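Local atomic coordinates of DUF3829 domain-containing protein (Bacteroides thetaiotaomicron, PDB entry 3RH3), a protein that is of unknown function but is an all-helical bacterial protein of the DUF3829-like family, probably made as a lipoprotein precursor. Residues Asn20-Ser25 with Asp141-Leu146; Leu194-Leu199 with Asn234-Ala239. All coordinates share one frame; numbering follows the deposited sequence.

Contact 1: Asn20-Ser25 with Asp141-Leu146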
ATOM      1  N   ASN A  20      12.042   2.912 -11.564  1.00 40.73           N
ATOM      2  CA  ASN A  20      12.814   1.815 -10.985  0.50 40.41           C
ATOM      3  C   ASN A  20      12.882   1.942  -9.452  1.00 43.27           C
ATOM      4  O   ASN A  20      12.799   0.935  -8.754  1.00 42.79           O
ATOM      5  CB  ASN A  20      14.223   1.738 -11.579  0.50 41.29           C
ATOM      6  CG  ASN A  20      15.119   0.821 -10.782  0.50 58.96           C
ATOM      7  OD1 ASN A  20      14.766  -0.332 -10.497  0.50 56.55           O
ATOM      8  ND2 ASN A  20      16.241   1.337 -10.304  0.50 49.14           N
ATOM      9  N   TYR A  21      13.042   3.174  -8.924  1.00 39.19           N
ATOM     10  CA  TYR A  21      13.074   3.369  -7.481  1.00 38.19           C
ATOM     11  C   TYR A  21      11.733   2.928  -6.871  1.00 43.65           C
ATOM     12  O   TYR A  21      11.723   2.218  -5.851  1.00 44.40           O
ATOM     13  CB  TYR A  21      13.382   4.834  -7.104  1.00 38.03           C
ATOM     14  CG  TYR A  21      13.550   4.982  -5.613  1.00 37.60           C
ATOM     15  CD1 TYR A  21      14.777   4.735  -5.006  1.00 39.54           C
ATOM     16  CD2 TYR A  21      12.456   5.236  -4.791  1.00 37.20           C
ATOM     17  CE1 TYR A  21      14.936   4.852  -3.626  1.00 40.60           C
ATOM     18  CE2 TYR A  21      12.596   5.317  -3.407  1.00 38.70           C
ATOM     19  CZ  TYR A  21      13.840   5.127  -2.829  1.00 42.69           C
ATOM     20  OH  TYR A  21      13.997   5.220  -1.473  1.00 38.41           O
ATOM     21  N   TYR A  22      10.609   3.348  -7.491  1.00 40.18           N
ATOM     22  CA  TYR A  22       9.265   2.945  -7.057  1.00 40.30           C
ATOM     23  C   TYR A  22       9.124   1.403  -7.057  1.00 45.01           C
ATOM     24  O   TYR A  22       8.616   0.850  -6.085  1.00 44.84           O
ATOM     25  CB  TYR A  22       8.161   3.583  -7.925  1.00 41.53           C
ATOM     26  CG  TYR A  22       6.786   2.971  -7.703  1.00 44.85           C
ATOM     27  CD1 TYR A  22       6.043   3.271  -6.564  1.00 45.97           C
ATOM     28  CD2 TYR A  22       6.243   2.070  -8.620  1.00 47.21           C
ATOM     29  CE1 TYR A  22       4.789   2.706  -6.349  1.00 46.20           C
ATOM     30  CE2 TYR A  22       4.990   1.486  -8.409  1.00 48.69           C
ATOM     31  CZ  TYR A  22       4.264   1.816  -7.273  1.00 56.68           C
ATOM     32  OH  TYR A  22       3.041   1.243  -7.040  1.00 58.43           O
ATOM     33  N   HIS A  23       9.575   0.728  -8.124  1.00 42.65           N
ATOM     34  CA  HIS A  23       9.490  -0.733  -8.220  1.00 44.45           C
ATOM     35  C   HIS A  23      10.286  -1.426  -7.115  1.00 47.47           C
ATOM     36  O   HIS A  23       9.787  -2.397  -6.535  1.00 46.85           O
ATOM     37  CB  HIS A  23       9.936  -1.225  -9.604  1.00 46.91           C
ATOM     38  CG  HIS A  23       8.916  -0.941 -10.665  1.00 51.57           C
ATOM     39  ND1 HIS A  23       9.267  -0.866 -11.996  1.00 55.10           N
ATOM     40  CD2 HIS A  23       7.578  -0.725 -10.550  1.00 53.90           C
ATOM     41  CE1 HIS A  23       8.141  -0.612 -12.650  1.00 55.11           C
ATOM     42  NE2 HIS A  23       7.099  -0.491 -11.818  1.00 54.38           N
HETATM   43  N   MSE A  24      11.488  -0.891  -6.797  1.00 43.51           N
HETATM   44  CA  MSE A  24      12.346  -1.432  -5.747  0.50 43.35           C
HETATM   45  C   MSE A  24      11.703  -1.228  -4.386  1.00 45.36           C
HETATM   46  O   MSE A  24      11.774  -2.120  -3.547  1.00 44.05           O
HETATM   47  CB  MSE A  24      13.746  -0.809  -5.794  0.50 46.38           C
HETATM   48  CG  MSE A  24      14.582  -1.321  -6.959  0.50 55.36           C
HETATM   49 SE   MSE A  24      16.310  -0.427  -7.140  0.38 65.60          SE
HETATM   50  CE  MSE A  24      17.227  -1.191  -5.601  0.50 63.17           C
ATOM     51  N   SER A  25      11.057  -0.061  -4.179  1.00 41.69           N
ATOM     52  CA  SER A  25      10.353   0.296  -2.949  1.00 40.91           C
ATOM     53  C   SER A  25       9.192  -0.636  -2.733  1.00 43.93           C
ATOM     54  O   SER A  25       9.043  -1.189  -1.654  1.00 42.21           O
ATOM     55  CB  SER A  25       9.852   1.740  -3.009  1.00 43.19           C
ATOM     56  OG  SER A  25      10.942   2.631  -2.840  1.00 47.99           O
ATOM     57  N   ASP A 141       2.871   7.673  -0.528  1.00 34.85           N
ATOM     58  CA  ASP A 141       2.371   9.038  -0.712  1.00 35.27           C
ATOM     59  C   ASP A 141       3.454   9.956  -1.317  1.00 40.74           C
ATOM     60  O   ASP A 141       3.148  10.746  -2.199  1.00 43.40           O
ATOM     61  CB  ASP A 141       1.879   9.640   0.616  1.00 37.92           C
ATOM     62  CG  ASP A 141       0.598   9.024   1.200  1.00 55.28           C
ATOM     63  OD1 ASP A 141      -0.126   8.326   0.455  1.00 56.22           O
ATOM     64  OD2 ASP A 141       0.323   9.248   2.405  1.00 62.88           O
ATOM     65  N   ILE A 142       4.703   9.851  -0.852  1.00 34.41           N
ATOM     66  CA  ILE A 142       5.815  10.636  -1.389  1.00 35.48           C
ATOM     67  C   ILE A 142       6.030  10.293  -2.864  1.00 39.86           C
ATOM     68  O   ILE A 142       6.084  11.188  -3.699  1.00 41.02           O
ATOM     69  CB  ILE A 142       7.131  10.444  -0.565  1.00 38.79           C
ATOM     70  CG1 ILE A 142       7.015  11.033   0.860  1.00 38.58           C
ATOM     71  CG2 ILE A 142       8.388  11.024  -1.285  1.00 39.23           C
ATOM     72  CD1 ILE A 142       7.924  10.281   1.863  1.00 44.30           C
ATOM     73  N   LEU A 143       6.092   9.002  -3.184  1.00 37.26           N
ATOM     74  CA  LEU A 143       6.454   8.528  -4.506  1.00 36.71           C
ATOM     75  C   LEU A 143       5.375   8.672  -5.540  1.00 41.02           C
ATOM     76  O   LEU A 143       5.721   8.784  -6.726  1.00 40.22           O
ATOM     77  CB  LEU A 143       6.882   7.053  -4.439  1.00 36.34           C
ATOM     78  CG  LEU A 143       8.146   6.722  -3.652  1.00 40.54           C
ATOM     79  CD1 LEU A 143       8.360   5.212  -3.613  1.00 41.85           C
ATOM     80  CD2 LEU A 143       9.368   7.390  -4.246  1.00 36.48           C
ATOM     81  N   SER A 144       4.085   8.587  -5.125  1.00 38.07           N
ATOM     82  CA  SER A 144       2.918   8.592  -6.035  1.00 38.57           C
ATOM     83  C   SER A 144       2.934   9.774  -7.023  1.00 42.71           C
ATOM     84  O   SER A 144       2.951   9.481  -8.215  1.00 42.95           O
ATOM     85  CB  SER A 144       1.586   8.550  -5.269  1.00 41.02           C
ATOM     86  N   PRO A 145       2.989  11.073  -6.621  1.00 39.94           N
ATOM     87  CA  PRO A 145       3.000  12.143  -7.644  1.00 40.97           C
ATOM     88  C   PRO A 145       4.278  12.163  -8.498  1.00 47.06           C
ATOM     89  O   PRO A 145       4.248  12.638  -9.641  1.00 48.53           O
ATOM     90  CB  PRO A 145       2.882  13.421  -6.813  1.00 42.76           C
ATOM     91  CG  PRO A 145       3.388  13.040  -5.455  1.00 46.06           C
ATOM     92  CD  PRO A 145       2.962  11.648  -5.255  1.00 40.67           C
ATOM     93  N   LEU A 146       5.385  11.625  -7.958  1.00 42.25           N
ATOM     94  CA  LEU A 146       6.674  11.577  -8.649  1.00 42.68           C
ATOM     95  C   LEU A 146       6.674  10.492  -9.722  1.00 48.14           C
ATOM     96  O   LEU A 146       7.129  10.743 -10.843  1.00 49.80           O
ATOM     97  CB  LEU A 146       7.812  11.354  -7.647  1.00 42.24           C
ATOM     98  CG  LEU A 146       7.991  12.477  -6.613  1.00 47.15           C
ATOM     99  CD1 LEU A 146       8.897  12.039  -5.486  1.00 46.54           C
ATOM    100  CD2 LEU A 146       8.507  13.759  -7.257  1.00 50.27           C
TER
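In the N-terminal helical bundle, Leu143 of helix 115-154 packs against Tyr21, Tyr22 and Ser25 of helix 10-32. The short segments run 148° apart in direction, close to antiparallel, with axes that approach to 10.6 Å. Tyr22 and Leu143 are the residues nearest in backbone, their CA atoms 6.8 Å apart.

One leucine supplies the whole second side of the contact, and its two methyls divide the work. CD2 goes to Tyr21, 3.8 Å from ring atom CD2 and 3.9 Å from CE2, an oblique approach to the ring, with the two side chains lying at about a right angle. CD1 goes the other way: it sits near the plane of the Tyr22 ring, at the edge, where the distance to Tyr22 CD1 is 4.2 Å. The same methyl also meets Ser25, 3.7 Å from OG. In Tyr21 and Tyr22 alike CG is anti to the backbone N (chi1 -174° and 168°), and the two rings end up on different methyls of Leu143.

The polar ends of these residues are satisfied elsewhere. Tyr21 OH bonds to Leu71 O, Tyr22 OH to Val263 O near the C-terminus, and Ser25 OG to Tyr89 OH of helix 79-111; Phe77 meets the Tyr21 ring edge-to-face. Across the two segments the contact is van der Waals packing, largely apolar, with the Ser25 hydroxyl oxygen as its one polar participant; it buries 153 Å², and all four touching residues are buried. Leu143, which also touches Phe77, thus fills the interface between two near-antiparallel helices in the buried interior of an all-alpha bundle.

Contact 2: Leu194-Leu199 with Asn234-Ala239; sequences LKMAEL and NDMQKA
With CG anti to its carbonyl carbon and further bends at chi2 (-84°) and chi3 (-72°), the selenomethionine Met196 lays its selenium and terminal methyl against Met236 and Gln237 of the facing segment. Met236, also a selenomethionine, has CG anti to the backbone N (chi1 -179°). That torsion places CG beside the Met196 chain, while the two bends beyond it carry SE and CE off in another direction.

Two close pairs make up the contact. Met196 SE lies 4.1 Å from Met236 CG, so the selenium touches the start of the opposite chain and not its tip. Met196 CE goes further, to 3.7 Å from Gln237 CG, and is also 4.1 Å from the backbone N of Gln237; the methyl thus rests on the helix backbone at Gln237 and on the first part of that side chain. In both pairs the chains cross obliquely, and the contact is van der Waals packing, without directional bonds between the segments.

Helices 189-207 and 216-240 follow one another in the chain and run in broadly opposite senses here, which makes them a helical hairpin in the DUF3829-like C-terminal region. The nearest CA atoms, those of Met196 and Gln237, are still 8.6 Å apart, so long side chains have to span the gap. About one turn further along helix 189-207, Leu199 packs on Val229 and Met233, and Met233 also touches Met196. The Met236 side chain, whose end leads away from Met196, also packs on Ile177, Met178 and Tyr181 of helix 161-181 and on Met253 of helix 247-257. Gln237, by contrast, is exposed and offers its CG to the Met196 methyl at the border with solvent.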
ATOM      1  N   LEU A 194     -12.237   8.674   3.090  1.00 36.38           N
ATOM      2  CA  LEU A 194     -11.608   9.726   2.305  1.00 36.59           C
ATOM      3  C   LEU A 194     -10.973   9.134   1.052  1.00 38.22           C
ATOM      4  O   LEU A 194     -11.135   9.695  -0.025  1.00 38.05           O
ATOM      5  CB  LEU A 194     -10.558  10.496   3.124  1.00 37.65           C
ATOM      6  CG  LEU A 194     -11.133  11.449   4.175  1.00 42.31           C
ATOM      7  CD1 LEU A 194     -10.096  11.756   5.219  1.00 42.73           C
ATOM      8  CD2 LEU A 194     -11.640  12.701   3.538  1.00 40.27           C
ATOM      9  N   LYS A 195     -10.308   7.991   1.176  1.00 34.63           N
ATOM     10  CA  LYS A 195      -9.673   7.348   0.005  1.00 35.15           C
ATOM     11  C   LYS A 195     -10.714   6.735  -0.952  1.00 36.66           C
ATOM     12  O   LYS A 195     -10.484   6.709  -2.167  1.00 37.25           O
ATOM     13  CB  LYS A 195      -8.620   6.302   0.418  1.00 37.46           C
ATOM     14  CG  LYS A 195      -7.353   6.902   1.012  1.00 39.89           C
ATOM     15  CD  LYS A 195      -6.352   7.337  -0.047  1.00 44.46           C
ATOM     16  CE  LYS A 195      -5.293   8.234   0.558  1.00 50.46           C
ATOM     17  NZ  LYS A 195      -4.072   8.309  -0.280  1.00 68.37           N
HETATM   18  N   MSE A 196     -11.868   6.315  -0.430  1.00 29.39           N
HETATM   19  CA  MSE A 196     -12.941   5.779  -1.268  1.00 27.61           C
HETATM   20  C   MSE A 196     -13.557   6.900  -2.113  1.00 33.56           C
HETATM   21  O   MSE A 196     -13.817   6.682  -3.295  1.00 31.63           O
HETATM   22  CB  MSE A 196     -13.986   5.073  -0.430  1.00 28.89           C
HETATM   23  CG  MSE A 196     -13.450   3.772   0.148  1.00 33.28           C
HETATM   24 SE   MSE A 196     -13.590   2.290  -1.137  0.75 36.11          SE
HETATM   25  CE  MSE A 196     -15.523   2.080  -1.025  1.00 30.75           C
ATOM     26  N   ALA A 197     -13.687   8.123  -1.533  1.00 32.67           N
ATOM     27  CA  ALA A 197     -14.184   9.299  -2.242  1.00 33.60           C
ATOM     28  C   ALA A 197     -13.191   9.683  -3.352  1.00 38.24           C
ATOM     29  O   ALA A 197     -13.604  10.021  -4.460  1.00 39.35           O
ATOM     30  CB  ALA A 197     -14.388  10.447  -1.266  1.00 35.17           C
ATOM     31  N   GLU A 198     -11.884   9.609  -3.057  1.00 34.30           N
ATOM     32  CA  GLU A 198     -10.798   9.860  -4.026  1.00 34.87           C
ATOM     33  C   GLU A 198     -10.920   8.841  -5.190  1.00 36.13           C
ATOM     34  O   GLU A 198     -10.971   9.232  -6.361  1.00 37.62           O
ATOM     35  CB  GLU A 198      -9.418   9.785  -3.326  1.00 35.92           C
ATOM     36  CG  GLU A 198      -8.220   9.985  -4.244  1.00 50.01           C
ATOM     37  CD  GLU A 198      -6.847   9.883  -3.600  1.00 83.88           C
ATOM     38  OE1 GLU A 198      -6.592  10.621  -2.620  1.00100.52           O
ATOM     39  OE2 GLU A 198      -6.009   9.099  -4.106  1.00 69.94           O
ATOM     40  N   LEU A 199     -11.059   7.570  -4.854  1.00 30.80           N
ATOM     41  CA  LEU A 199     -11.241   6.475  -5.821  1.00 30.86           C
ATOM     42  C   LEU A 199     -12.502   6.661  -6.694  1.00 36.52           C
ATOM     43  O   LEU A 199     -12.440   6.398  -7.904  1.00 33.87           O
ATOM     44  CB  LEU A 199     -11.296   5.114  -5.104  1.00 30.10           C
ATOM     45  CG  LEU A 199     -11.352   3.845  -6.017  1.00 33.46           C
ATOM     46  CD1 LEU A 199     -10.244   3.877  -7.066  1.00 32.99           C
ATOM     47  CD2 LEU A 199     -11.246   2.584  -5.191  1.00 28.33           C
ATOM     48  N   ASN A 234     -17.472  -2.136  -3.658  1.00 33.42           N
ATOM     49  CA  ASN A 234     -18.629  -2.752  -3.028  1.00 34.45           C
ATOM     50  C   ASN A 234     -18.181  -3.657  -1.882  1.00 39.47           C
ATOM     51  O   ASN A 234     -18.781  -3.627  -0.799  1.00 38.91           O
ATOM     52  CB  ASN A 234     -19.457  -3.546  -4.061  1.00 35.38           C
ATOM     53  CG  ASN A 234     -20.171  -2.661  -5.064  1.00 54.29           C
ATOM     54  OD1 ASN A 234     -20.503  -1.506  -4.802  1.00 46.87           O
ATOM     55  ND2 ASN A 234     -20.440  -3.192  -6.234  1.00 46.53           N
ATOM     56  N   ASP A 235     -17.114  -4.436  -2.122  1.00 35.50           N
ATOM     57  CA  ASP A 235     -16.552  -5.356  -1.134  1.00 34.95           C
ATOM     58  C   ASP A 235     -15.930  -4.564   0.032  1.00 37.91           C
ATOM     59  O   ASP A 235     -16.146  -4.922   1.184  1.00 39.79           O
ATOM     60  CB  ASP A 235     -15.507  -6.281  -1.786  1.00 34.87           C
ATOM     61  CG  ASP A 235     -16.035  -7.263  -2.826  1.00 43.94           C
ATOM     62  OD1 ASP A 235     -17.261  -7.213  -3.145  1.00 47.67           O
ATOM     63  OD2 ASP A 235     -15.239  -8.108  -3.303  1.00 43.15           O
HETATM   64  N   MSE A 236     -15.209  -3.473  -0.261  1.00 31.69           N
HETATM   65  CA  MSE A 236     -14.563  -2.659   0.772  1.00 28.65           C
HETATM   66  C   MSE A 236     -15.629  -1.898   1.571  1.00 36.79           C
HETATM   67  O   MSE A 236     -15.507  -1.860   2.789  1.00 38.26           O
HETATM   68  CB  MSE A 236     -13.473  -1.727   0.201  1.00 27.74           C
HETATM   69  CG  MSE A 236     -12.755  -0.888   1.268  1.00 30.46           C
HETATM   70 SE   MSE A 236     -12.068  -1.942   2.809  0.75 33.45          SE
HETATM   71  CE  MSE A 236     -10.411  -2.672   1.944  1.00 29.02           C
ATOM     72  N   GLN A 237     -16.708  -1.370   0.934  1.00 33.14           N
ATOM     73  CA  GLN A 237     -17.760  -0.675   1.706  1.00 33.36           C
ATOM     74  C   GLN A 237     -18.335  -1.585   2.780  1.00 39.05           C
ATOM     75  O   GLN A 237     -18.532  -1.145   3.909  1.00 39.22           O
ATOM     76  CB  GLN A 237     -18.902  -0.217   0.810  1.00 34.47           C
ATOM     77  CG  GLN A 237     -18.808   1.194   0.322  1.00 51.41           C
ATOM     78  CD  GLN A 237     -20.183   1.732   0.008  1.00 70.66           C
ATOM     79  OE1 GLN A 237     -20.754   2.505   0.769  1.00 68.67           O
ATOM     80  NE2 GLN A 237     -20.746   1.333  -1.118  1.00 66.40           N
ATOM     81  N   LYS A 238     -18.595  -2.862   2.403  1.00 34.82           N
ATOM     82  CA  LYS A 238     -19.147  -3.902   3.261  1.00 36.00           C
ATOM     83  C   LYS A 238     -18.159  -4.259   4.358  1.00 39.48           C
ATOM     84  O   LYS A 238     -18.562  -4.389   5.507  1.00 40.09           O
ATOM     85  CB  LYS A 238     -19.517  -5.160   2.433  1.00 39.03           C
ATOM     86  CG  LYS A 238     -20.165  -6.295   3.256  1.00 52.73           C
ATOM     87  CD  LYS A 238     -19.929  -7.674   2.646  1.00 57.42           C
ATOM     88  CE  LYS A 238     -19.775  -8.750   3.699  1.00 69.60           C
ATOM     89  NZ  LYS A 238     -18.803  -9.813   3.289  1.00 66.07           N
ATOM     90  N   ALA A 239     -16.888  -4.473   4.001  1.00 35.60           N
ATOM     91  CA  ALA A 239     -15.852  -4.822   4.976  1.00 36.13           C
ATOM     92  C   ALA A 239     -15.680  -3.698   6.014  1.00 38.18           C
ATOM     93  O   ALA A 239     -15.656  -3.949   7.213  1.00 37.02           O
ATOM     94  CB  ALA A 239     -14.524  -5.084   4.262  1.00 36.18           C
TER

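Contact 1 is a buried core contact and contact 2 a partly buried one nearer the surface; they lie on opposite sides of the chain's centre, their own centres 23 Å apart. They share no helix. Contact 1 joins helices 10-32 and 115-154, far apart in sequence, whereas contact 2 joins two successive helices, and each falls in a different family region. Both rely on largely apolar packing across the segments: the two methyls of one branched leucine against two tyrosines and a serine in the first, and unbranched, bent selenomethionine chains with a glutamine in the second. The two regions meet loosely where Asp141 OD1 lies 4.0 Å from Lys195 NZ, a packing contact.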